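Long-range contacts in putative beta-glucosidase (Bifidobacterium adolescentis, PDB 5WAB), which hydrolyses beta-glucosidic linkages as a family 3 glycoside hydrolase and probably also removes terminal alpha-L-arabinopyranose from ginsenoside Rb2: residues A[86-97]-A[138-148]; A[69-80]-A[304-315]. All blocks are in the same frame, centred on the assembly; numbering follows the deposited sequence.

Contact 1: A[86-97]-A[138-148]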
loop_
_atom_site.group_PDB
_atom_site.type_symbol
_atom_site.label_atom_id
_atom_site.label_comp_id
_atom_site.label_asym_id
_atom_site.label_seq_id
_atom_site.Cartn_x
_atom_site.Cartn_y
_atom_site.Cartn_z
ATOM N N ILE A 86 -7.715 -9.394 -0.990
ATOM C CA ILE A 86 -7.660 -8.103 -1.670
ATOM C C ILE A 86 -8.276 -8.208 -3.062
ATOM O O ILE A 86 -9.002 -7.309 -3.507
ATOM C CB ILE A 86 -6.205 -7.607 -1.723
ATOM C CG1 ILE A 86 -5.641 -7.476 -0.303
ATOM C CG2 ILE A 86 -6.101 -6.306 -2.525
ATOM C CD1 ILE A 86 -4.152 -7.249 -0.250
ATOM N N HIS A 87 -8.023 -9.324 -3.757
ATOM C CA HIS A 87 -8.653 -9.556 -5.049
ATOM C C HIS A 87 -10.164 -9.580 -4.918
ATOM O O HIS A 87 -10.881 -9.175 -5.838
ATOM C CB HIS A 87 -8.151 -10.875 -5.641
ATOM C CG HIS A 87 -8.698 -11.179 -7.000
ATOM N ND1 HIS A 87 -9.977 -11.651 -7.200
ATOM C CD2 HIS A 87 -8.138 -11.079 -8.228
ATOM C CE1 HIS A 87 -10.181 -11.829 -8.494
ATOM N NE2 HIS A 87 -9.079 -11.489 -9.139
ATOM N N GLN A 88 -10.657 -10.037 -3.773
ATOM C CA GLN A 88 -12.087 -10.128 -3.530
ATOM C C GLN A 88 -12.700 -8.758 -3.250
ATOM O O GLN A 88 -13.831 -8.487 -3.672
ATOM C CB GLN A 88 -12.322 -11.088 -2.370
ATOM C CG GLN A 88 -13.747 -11.487 -2.142
ATOM C CD GLN A 88 -13.856 -12.636 -1.166
ATOM O OE1 GLN A 88 -12.848 -13.221 -0.761
ATOM N NE2 GLN A 88 -15.084 -12.977 -0.791
ATOM N N VAL A 89 -11.975 -7.896 -2.526
ATOM C CA VAL A 89 -12.388 -6.502 -2.354
ATOM C C VAL A 89 -12.513 -5.795 -3.702
ATOM O O VAL A 89 -13.427 -4.988 -3.915
ATOM C CB VAL A 89 -11.402 -5.764 -1.423
ATOM C CG1 VAL A 89 -11.778 -4.296 -1.308
ATOM C CG2 VAL A 89 -11.363 -6.411 -0.052
ATOM N N GLY A 90 -11.586 -6.064 -4.622
ATOM C CA GLY A 90 -11.648 -5.421 -5.926
ATOM C C GLY A 90 -12.882 -5.810 -6.718
ATOM O O GLY A 90 -13.509 -4.966 -7.369
ATOM N N GLU A 91 -13.243 -7.096 -6.684
ATOM C CA GLU A 91 -14.439 -7.546 -7.390
ATOM C C GLU A 91 -15.677 -6.813 -6.894
ATOM O O GLU A 91 -16.537 -6.421 -7.693
ATOM C CB GLU A 91 -14.614 -9.053 -7.224
ATOM C CG GLU A 91 -13.453 -9.881 -7.719
ATOM C CD GLU A 91 -13.644 -11.354 -7.403
ATOM O OE1 GLU A 91 -13.691 -12.167 -8.346
ATOM O OE2 GLU A 91 -13.769 -11.698 -6.207
ATOM N N ALA A 92 -15.790 -6.622 -5.576
ATOM C CA ALA A 92 -16.942 -5.907 -5.037
ATOM C C ALA A 92 -16.937 -4.448 -5.479
ATOM O O ALA A 92 -17.984 -3.901 -5.841
ATOM C CB ALA A 92 -16.958 -6.009 -3.512
ATOM N N MET A 93 -15.762 -3.809 -5.467
ATOM C CA MET A 93 -15.637 -2.431 -5.935
ATOM C C MET A 93 -16.083 -2.286 -7.389
ATOM O O MET A 93 -16.740 -1.303 -7.751
ATOM C CB MET A 93 -14.192 -1.958 -5.764
ATOM C CG MET A 93 -13.762 -1.779 -4.314
ATOM S SD MET A 93 -11.976 -1.575 -4.106
ATOM C CE MET A 93 -11.643 -0.148 -5.115
ATOM N N ALA A 94 -15.730 -3.252 -8.242
ATOM C CA ALA A 94 -16.131 -3.171 -9.641
ATOM C C ALA A 94 -17.640 -3.313 -9.798
ATOM O O ALA A 94 -18.257 -2.606 -10.604
ATOM C CB ALA A 94 -15.411 -4.242 -10.455
ATOM N N GLU A 95 -18.255 -4.221 -9.037
ATOM C CA GLU A 95 -19.697 -4.413 -9.138
ATOM C C GLU A 95 -20.450 -3.158 -8.713
ATOM O O GLU A 95 -21.498 -2.827 -9.283
ATOM C CB GLU A 95 -20.120 -5.612 -8.294
ATOM C CG GLU A 95 -19.595 -6.933 -8.829
ATOM C CD GLU A 95 -19.947 -8.095 -7.934
ATOM O OE1 GLU A 95 -20.202 -7.863 -6.730
ATOM O OE2 GLU A 95 -19.964 -9.242 -8.433
ATOM N N GLU A 96 -19.926 -2.432 -7.725
ATOM C CA GLU A 96 -20.554 -1.167 -7.370
ATOM C C GLU A 96 -20.368 -0.144 -8.484
ATOM O O GLU A 96 -21.278 0.645 -8.765
ATOM C CB GLU A 96 -19.992 -0.652 -6.044
ATOM C CG GLU A 96 -20.093 -1.670 -4.921
ATOM C CD GLU A 96 -19.889 -1.076 -3.537
ATOM O OE1 GLU A 96 -19.621 0.138 -3.423
ATOM O OE2 GLU A 96 -20.015 -1.835 -2.557
ATOM N N CYS A 97 -19.213 -0.170 -9.155
ATOM C CA CYS A 97 -19.012 0.698 -10.310
ATOM C C CYS A 97 -19.988 0.361 -11.424
ATOM O O CYS A 97 -20.483 1.260 -12.113
ATOM C CB CYS A 97 -17.578 0.581 -10.832
ATOM S SG CYS A 97 -16.299 1.267 -9.769
ATOM N N GLY A 138 -4.118 -7.275 -6.206
ATOM C CA GLY A 138 -5.450 -7.822 -6.035
ATOM C C GLY A 138 -6.543 -6.837 -6.395
ATOM O O GLY A 138 -7.601 -7.233 -6.892
ATOM N N ILE A 139 -6.305 -5.545 -6.161
ATOM C CA ILE A 139 -7.285 -4.527 -6.536
ATOM C C ILE A 139 -7.412 -4.442 -8.052
ATOM O O ILE A 139 -8.521 -4.407 -8.595
ATOM C CB ILE A 139 -6.918 -3.164 -5.920
ATOM C CG1 ILE A 139 -6.968 -3.242 -4.396
ATOM C CG2 ILE A 139 -7.870 -2.089 -6.396
ATOM C CD1 ILE A 139 -8.343 -3.576 -3.850
ATOM N N VAL A 140 -6.277 -4.392 -8.756
ATOM C CA VAL A 140 -6.297 -4.282 -10.216
ATOM C C VAL A 140 -6.932 -5.518 -10.842
ATOM O O VAL A 140 -7.857 -5.418 -11.659
ATOM C CB VAL A 140 -4.873 -4.053 -10.754
ATOM C CG1 VAL A 140 -4.874 -4.061 -12.267
ATOM C CG2 VAL A 140 -4.302 -2.738 -10.219
ATOM N N ALA A 141 -6.432 -6.703 -10.484
ATOM C CA ALA A 141 -6.965 -7.933 -11.065
ATOM C C ALA A 141 -8.419 -8.150 -10.667
ATOM O O ALA A 141 -9.228 -8.628 -11.470
ATOM C CB ALA A 141 -6.114 -9.129 -10.645
ATOM N N GLY A 142 -8.769 -7.806 -9.428
ATOM C CA GLY A 142 -10.128 -8.018 -8.969
ATOM C C GLY A 142 -11.133 -7.129 -9.674
ATOM O O GLY A 142 -12.161 -7.605 -10.160
ATOM N N VAL A 143 -10.861 -5.822 -9.724
ATOM C CA VAL A 143 -11.804 -4.892 -10.347
ATOM C C VAL A 143 -11.962 -5.211 -11.829
ATOM O O VAL A 143 -13.080 -5.344 -12.341
ATOM C CB VAL A 143 -11.349 -3.439 -10.137
ATOM C CG1 VAL A 143 -12.217 -2.480 -10.949
ATOM C CG2 VAL A 143 -11.368 -3.065 -8.669
ATOM N N GLN A 144 -10.840 -5.364 -12.534
ATOM C CA GLN A 144 -10.897 -5.553 -13.974
ATOM C C GLN A 144 -11.428 -6.932 -14.356
ATOM O O GLN A 144 -11.868 -7.121 -15.498
ATOM C CB GLN A 144 -9.510 -5.296 -14.574
ATOM C CG GLN A 144 -9.007 -3.862 -14.326
ATOM C CD GLN A 144 -7.740 -3.511 -15.100
ATOM O OE1 GLN A 144 -7.313 -2.354 -15.125
ATOM N NE2 GLN A 144 -7.144 -4.507 -15.744
ATOM N N SER A 145 -11.444 -7.888 -13.419
ATOM C CA SER A 145 -12.074 -9.172 -13.702
ATOM C C SER A 145 -13.572 -9.029 -13.920
ATOM O O SER A 145 -14.200 -9.949 -14.449
ATOM C CB SER A 145 -11.813 -10.172 -12.571
ATOM O OG SER A 145 -12.535 -9.839 -11.398
ATOM N N LYS A 146 -14.154 -7.902 -13.517
ATOM C CA LYS A 146 -15.563 -7.617 -13.739
ATOM C C LYS A 146 -15.791 -6.696 -14.926
ATOM O O LYS A 146 -16.939 -6.326 -15.195
ATOM C CB LYS A 146 -16.173 -6.990 -12.488
ATOM C CG LYS A 146 -16.079 -7.861 -11.259
ATOM C CD LYS A 146 -16.971 -9.080 -11.378
ATOM C CE LYS A 146 -16.947 -9.891 -10.097
ATOM N NZ LYS A 146 -17.997 -10.950 -10.109
ATOM N N GLY A 147 -14.729 -6.321 -15.638
ATOM C CA GLY A 147 -14.833 -5.458 -16.791
ATOM C C GLY A 147 -14.710 -3.977 -16.514
ATOM O O GLY A 147 -15.006 -3.178 -17.408
ATOM N N VAL A 148 -14.280 -3.583 -15.313
ATOM C CA VAL A 148 -14.158 -2.178 -14.923
ATOM C C VAL A 148 -12.682 -1.831 -14.783
ATOM O O VAL A 148 -11.894 -2.640 -14.285
ATOM C CB VAL A 148 -14.907 -1.894 -13.608
ATOM C CG1 VAL A 148 -14.826 -0.424 -13.253
ATOM C CG2 VAL A 148 -16.350 -2.347 -13.710
#

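Contact 2: A[69-80]-A[304-315]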
loop_
_atom_site.group_PDB
_atom_site.type_symbol
_atom_site.label_atom_id
_atom_site.label_comp_id
_atom_site.label_asym_id
_atom_site.label_seq_id
_atom_site.Cartn_x
_atom_site.Cartn_y
_atom_site.Cartn_z
ATOM N N THR A 69 -19.881 0.885 -0.344
ATOM C CA THR A 69 -19.161 0.185 0.710
ATOM C C THR A 69 -17.798 0.830 0.927
ATOM O O THR A 69 -16.983 0.908 0.001
ATOM C CB THR A 69 -19.002 -1.290 0.359
ATOM O OG1 THR A 69 -20.300 -1.883 0.219
ATOM C CG2 THR A 69 -18.209 -2.017 1.453
ATOM N N CYS A 70 -17.550 1.295 2.148
ATOM C CA CYS A 70 -16.260 1.878 2.499
ATOM C C CYS A 70 -15.372 0.752 3.010
ATOM O O CYS A 70 -15.486 0.327 4.162
ATOM C CB CYS A 70 -16.431 2.988 3.531
ATOM S SG CYS A 70 -14.889 3.821 4.016
ATOM N N PHE A 71 -14.492 0.258 2.152
ATOM C CA PHE A 71 -13.568 -0.785 2.562
ATOM C C PHE A 71 -12.442 -0.188 3.401
ATOM O O PHE A 71 -12.209 1.024 3.370
ATOM C CB PHE A 71 -13.008 -1.495 1.333
ATOM C CG PHE A 71 -14.050 -2.219 0.539
ATOM C CD1 PHE A 71 -14.426 -3.508 0.875
ATOM C CD2 PHE A 71 -14.655 -1.612 -0.548
ATOM C CE1 PHE A 71 -15.391 -4.176 0.149
ATOM C CE2 PHE A 71 -15.619 -2.274 -1.278
ATOM C CZ PHE A 71 -15.987 -3.559 -0.929
ATOM N N PRO A 72 -11.727 -1.009 4.166
ATOM C CA PRO A 72 -10.614 -0.479 4.952
ATOM C C PRO A 72 -9.571 0.140 4.044
ATOM O O PRO A 72 -9.221 -0.442 3.006
ATOM C CB PRO A 72 -10.065 -1.717 5.682
ATOM C CG PRO A 72 -10.589 -2.886 4.917
ATOM C CD PRO A 72 -11.928 -2.448 4.415
ATOM N N PRO A 73 -9.097 1.344 4.374
ATOM C CA PRO A 73 -7.981 1.929 3.628
ATOM C C PRO A 73 -6.768 1.015 3.635
ATOM O O PRO A 73 -6.594 0.167 4.511
ATOM C CB PRO A 73 -7.702 3.234 4.376
ATOM C CG PRO A 73 -9.034 3.604 4.953
ATOM C CD PRO A 73 -9.687 2.299 5.328
ATOM N N ALA A 74 -5.911 1.216 2.635
ATOM C CA ALA A 74 -4.806 0.294 2.398
ATOM C C ALA A 74 -3.859 0.198 3.592
ATOM O O ALA A 74 -3.264 -0.861 3.819
ATOM C CB ALA A 74 -4.052 0.709 1.135
ATOM N N ALA A 75 -3.698 1.280 4.362
ATOM C CA ALA A 75 -2.836 1.221 5.541
ATOM C C ALA A 75 -3.288 0.140 6.510
ATOM O O ALA A 75 -2.478 -0.381 7.286
ATOM C CB ALA A 75 -2.795 2.572 6.249
ATOM N N GLY A 76 -4.577 -0.182 6.502
ATOM C CA GLY A 76 -5.098 -1.288 7.277
ATOM C C GLY A 76 -5.061 -2.586 6.500
ATOM O O GLY A 76 -4.548 -3.593 6.994
ATOM N N LEU A 77 -5.589 -2.569 5.272
ATOM C CA LEU A 77 -5.701 -3.800 4.496
ATOM C C LEU A 77 -4.344 -4.409 4.179
ATOM O O LEU A 77 -4.250 -5.626 3.990
ATOM C CB LEU A 77 -6.475 -3.540 3.197
ATOM C CG LEU A 77 -6.978 -4.783 2.456
ATOM C CD1 LEU A 77 -7.754 -5.680 3.411
ATOM C CD2 LEU A 77 -7.856 -4.397 1.285
ATOM N N SER A 78 -3.286 -3.601 4.160
ATOM C CA SER A 78 -1.945 -4.126 3.951
ATOM C C SER A 78 -1.479 -5.025 5.083
ATOM O O SER A 78 -0.480 -5.730 4.916
ATOM C CB SER A 78 -0.960 -2.976 3.777
ATOM O OG SER A 78 -0.957 -2.130 4.917
ATOM N N SER A 79 -2.159 -5.011 6.227
ATOM C CA SER A 79 -1.820 -5.922 7.310
ATOM C C SER A 79 -2.230 -7.359 7.020
ATOM O O SER A 79 -1.774 -8.267 7.721
ATOM C CB SER A 79 -2.474 -5.443 8.607
ATOM O OG SER A 79 -2.168 -4.080 8.858
ATOM N N SER A 80 -3.078 -7.583 6.016
ATOM C CA SER A 80 -3.620 -8.911 5.744
ATOM C C SER A 80 -2.616 -9.836 5.066
ATOM O O SER A 80 -2.679 -11.053 5.272
ATOM C CB SER A 80 -4.867 -8.792 4.871
ATOM O OG SER A 80 -4.521 -8.268 3.599
ATOM N N HIS A 304 -21.467 -7.240 0.022
ATOM C CA HIS A 304 -20.281 -6.393 -0.019
ATOM C C HIS A 304 -19.867 -5.958 1.381
ATOM O O HIS A 304 -18.672 -5.845 1.675
ATOM C CB HIS A 304 -20.535 -5.167 -0.900
ATOM C CG HIS A 304 -20.623 -5.475 -2.362
ATOM N ND1 HIS A 304 -20.647 -4.493 -3.327
ATOM C CD2 HIS A 304 -20.703 -6.654 -3.024
ATOM C CE1 HIS A 304 -20.728 -5.052 -4.522
ATOM N NE2 HIS A 304 -20.768 -6.362 -4.366
ATOM N N ASP A 305 -20.842 -5.730 2.265
ATOM C CA ASP A 305 -20.523 -5.364 3.639
ATOM C C ASP A 305 -19.834 -6.503 4.373
ATOM O O ASP A 305 -19.034 -6.257 5.284
ATOM C CB ASP A 305 -21.794 -4.948 4.379
ATOM C CG ASP A 305 -21.525 -4.524 5.803
ATOM O OD1 ASP A 305 -20.704 -3.608 6.005
ATOM O OD2 ASP A 305 -22.132 -5.109 6.719
ATOM N N GLU A 306 -20.114 -7.748 3.978
ATOM C CA GLU A 306 -19.435 -8.888 4.583
ATOM C C GLU A 306 -18.004 -9.008 4.086
ATOM O O GLU A 306 -17.117 -9.413 4.845
ATOM C CB GLU A 306 -20.204 -10.173 4.296
ATOM C CG GLU A 306 -21.521 -10.278 5.029
ATOM C CD GLU A 306 -22.342 -11.461 4.566
ATOM O OE1 GLU A 306 -21.895 -12.162 3.633
ATOM O OE2 GLU A 306 -23.425 -11.698 5.147
ATOM N N VAL A 307 -17.757 -8.668 2.823
ATOM C CA VAL A 307 -16.381 -8.599 2.350
ATOM C C VAL A 307 -15.618 -7.545 3.141
ATOM O O VAL A 307 -14.475 -7.767 3.559
ATOM C CB VAL A 307 -16.353 -8.325 0.833
ATOM C CG1 VAL A 307 -14.927 -8.110 0.337
ATOM C CG2 VAL A 307 -17.007 -9.483 0.084
ATOM N N ALA A 308 -16.255 -6.397 3.395
ATOM C CA ALA A 308 -15.651 -5.368 4.236
ATOM C C ALA A 308 -15.469 -5.850 5.669
ATOM O O ALA A 308 -14.508 -5.457 6.341
ATOM C CB ALA A 308 -16.503 -4.098 4.207
ATOM N N HIS A 309 -16.384 -6.691 6.155
ATOM C CA HIS A 309 -16.237 -7.260 7.490
ATOM C C HIS A 309 -14.990 -8.130 7.568
ATOM O O HIS A 309 -14.185 -7.997 8.498
ATOM C CB HIS A 309 -17.493 -8.059 7.851
ATOM C CG HIS A 309 -17.524 -8.550 9.266
ATOM N ND1 HIS A 309 -16.576 -8.195 10.202
ATOM C CD2 HIS A 309 -18.389 -9.374 9.904
ATOM C CE1 HIS A 309 -16.855 -8.778 11.354
ATOM N NE2 HIS A 309 -17.950 -9.500 11.199
ATOM N N GLN A 310 -14.813 -9.029 6.596
ATOM C CA GLN A 310 -13.628 -9.882 6.595
ATOM C C GLN A 310 -12.366 -9.070 6.321
ATOM O O GLN A 310 -11.322 -9.302 6.942
ATOM C CB GLN A 310 -13.779 -11.012 5.573
ATOM C CG GLN A 310 -12.589 -11.971 5.555
ATOM C CD GLN A 310 -12.366 -12.682 6.898
ATOM O OE1 GLN A 310 -13.304 -12.909 7.664
ATOM N NE2 GLN A 310 -11.113 -13.016 7.187
ATOM N N ALA A 311 -12.440 -8.114 5.391
ATOM C CA ALA A 311 -11.296 -7.242 5.140
ATOM C C ALA A 311 -10.929 -6.437 6.383
ATOM O O ALA A 311 -9.749 -6.153 6.621
ATOM C CB ALA A 311 -11.586 -6.312 3.961
ATOM N N ALA A 312 -11.927 -6.033 7.170
ATOM C CA ALA A 312 -11.645 -5.278 8.388
ATOM C C ALA A 312 -10.979 -6.153 9.441
ATOM O O ALA A 312 -10.074 -5.698 10.149
ATOM C CB ALA A 312 -12.925 -4.650 8.938
ATOM N N ILE A 313 -11.417 -7.408 9.560
ATOM C CA ILE A 313 -10.823 -8.325 10.531
ATOM C C ILE A 313 -9.326 -8.473 10.286
ATOM O O ILE A 313 -8.515 -8.421 11.219
ATOM C CB ILE A 313 -11.536 -9.687 10.486
ATOM C CG1 ILE A 313 -12.956 -9.563 11.036
ATOM C CG2 ILE A 313 -10.745 -10.731 11.240
ATOM C CD1 ILE A 313 -13.703 -10.872 11.088
ATOM N N GLU A 314 -8.937 -8.658 9.025
ATOM C CA GLU A 314 -7.540 -8.885 8.683
ATOM C C GLU A 314 -6.735 -7.598 8.527
ATOM O O GLU A 314 -5.594 -7.648 8.057
ATOM C CB GLU A 314 -7.461 -9.737 7.422
ATOM C CG GLU A 314 -8.153 -11.067 7.611
ATOM C CD GLU A 314 -7.765 -12.091 6.574
ATOM O OE1 GLU A 314 -6.622 -12.046 6.073
ATOM O OE2 GLU A 314 -8.614 -12.948 6.266
ATOM N N SER A 315 -7.278 -6.456 8.935
ATOM C CA SER A 315 -6.541 -5.206 8.910
ATOM C C SER A 315 -5.943 -4.849 10.263
ATOM O O SER A 315 -5.291 -3.808 10.378
ATOM C CB SER A 315 -7.447 -4.072 8.434
ATOM O OG SER A 315 -7.814 -4.271 7.081
HETATM O O HOH W 1 -4.474 -9.937 8.978
#

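Contact 1: A[86-97]-A[138-148]
A chi1 of -178° points His87 CG directly away from its backbone N and lays the imidazole over Gly142. Gly142 CA sits above the middle of the His87 ring, 3.7 Å from its centroid, in a CH-pi contact. Ala141 CB touches the same ring at CD2. Lys146 bends at chi2 (-69°) and then runs extended past Glu91 CB. Its NZ forms a salt bridge with Glu95 OE2 at 3.1 Å, meeting the carboxylate from the anti side and out of its plane. Glu95 OE1 bonds to His304, so both oxygens are engaged. Between these polar ends the backbones nearly touch. The helix axes approach to 6.6 Å at a crossing angle of -42°. Gly90, Gly138 and Gly142 make this possible; a CB on Gly142 would strike His87 O. His87 CA donates an almost straight CA-H...O contact to Gly138 O at 3.1 Å. Ile139 is a knob in the hole of Ile86, Val89, Gly90 and Met93, and its CG1 lies 3.7 Å from Ile86 CG2. Ala94 CB packs on Val143 CG1 (3.7 Å) and on Val148 CG2 (3.9 Å). Gly147, beyond the last turn, closes a Schellman motif with positive phi. Glycines spaced four apart, as in Gly138 and Gly142, belong to the GxxxG pattern of close helix packing, here joining neighbouring helices of the TIM-barrel-like N-terminal domain.

Contact 2: A[69-80]-A[304-315]
Ser315, Glu314 and Phe71 make up much of this buried contact. Ser315 presses its side chain on the backbone at Gly76 and Leu77, with CB 3.3 Å from Gly76 O. Its chi1 of -66° sets OG opposite the carbonyl carbon, where it bonds to Ala311 O at 2.7 Å, in the last turn of the helix. Glu314 stands beside Ser80, CB to CB at 3.8 Å. Its OE2 accepts from Gln310 NE2 at 2.7 Å through its anti lone pair, in the amide plane. Its OE1 forms a salt bridge with Lys607, which also bonds to Ser80 O. An alanine in place of Glu314 removes the carboxylate, which would probably leave the Lys607 charge without its mate and the Gln310 amide free to turn. Farther along, Phe71 meets the helix: its CE1 lies 4.0 Å from Val307 CG1 and its CD1 equally far from Ala308 CB. Pro72 CG continues this apolar strip, 3.7 Å from Ala311 CB. A water donates to Glu314 O at 2.7 Å and weakly to Ser79 O. No direct hydrogen bond joins the segments, so cohesion rests on close packing, apolar around Phe71 and Pro72 and against backbone at Ser315, with a water and Lys607 serving the polar end.

In the fold
From the N terminus the chain lays down strand 41-44, reaches 69-80, then enters helix 83-99, which carries the first half of contact 1. Strand 102-106 follows, and helix 129-144 returns to close the loop of contact 1 just before strand 149-155. The remaining strands of the parallel sheet come next. Helix 301-313 closes the much longer loop of contact 2, inside which contact 1 is nested. Helix 83-99 lies between the two partners: it takes helix 129-144 in contact 1 and also meets helix 301-313. Glu96 bonds to both Thr69 and His304, and Val89 packs on Phe71. After contact 2 the chain runs into strand 317-321, at the edge of the six-stranded mixed sheet.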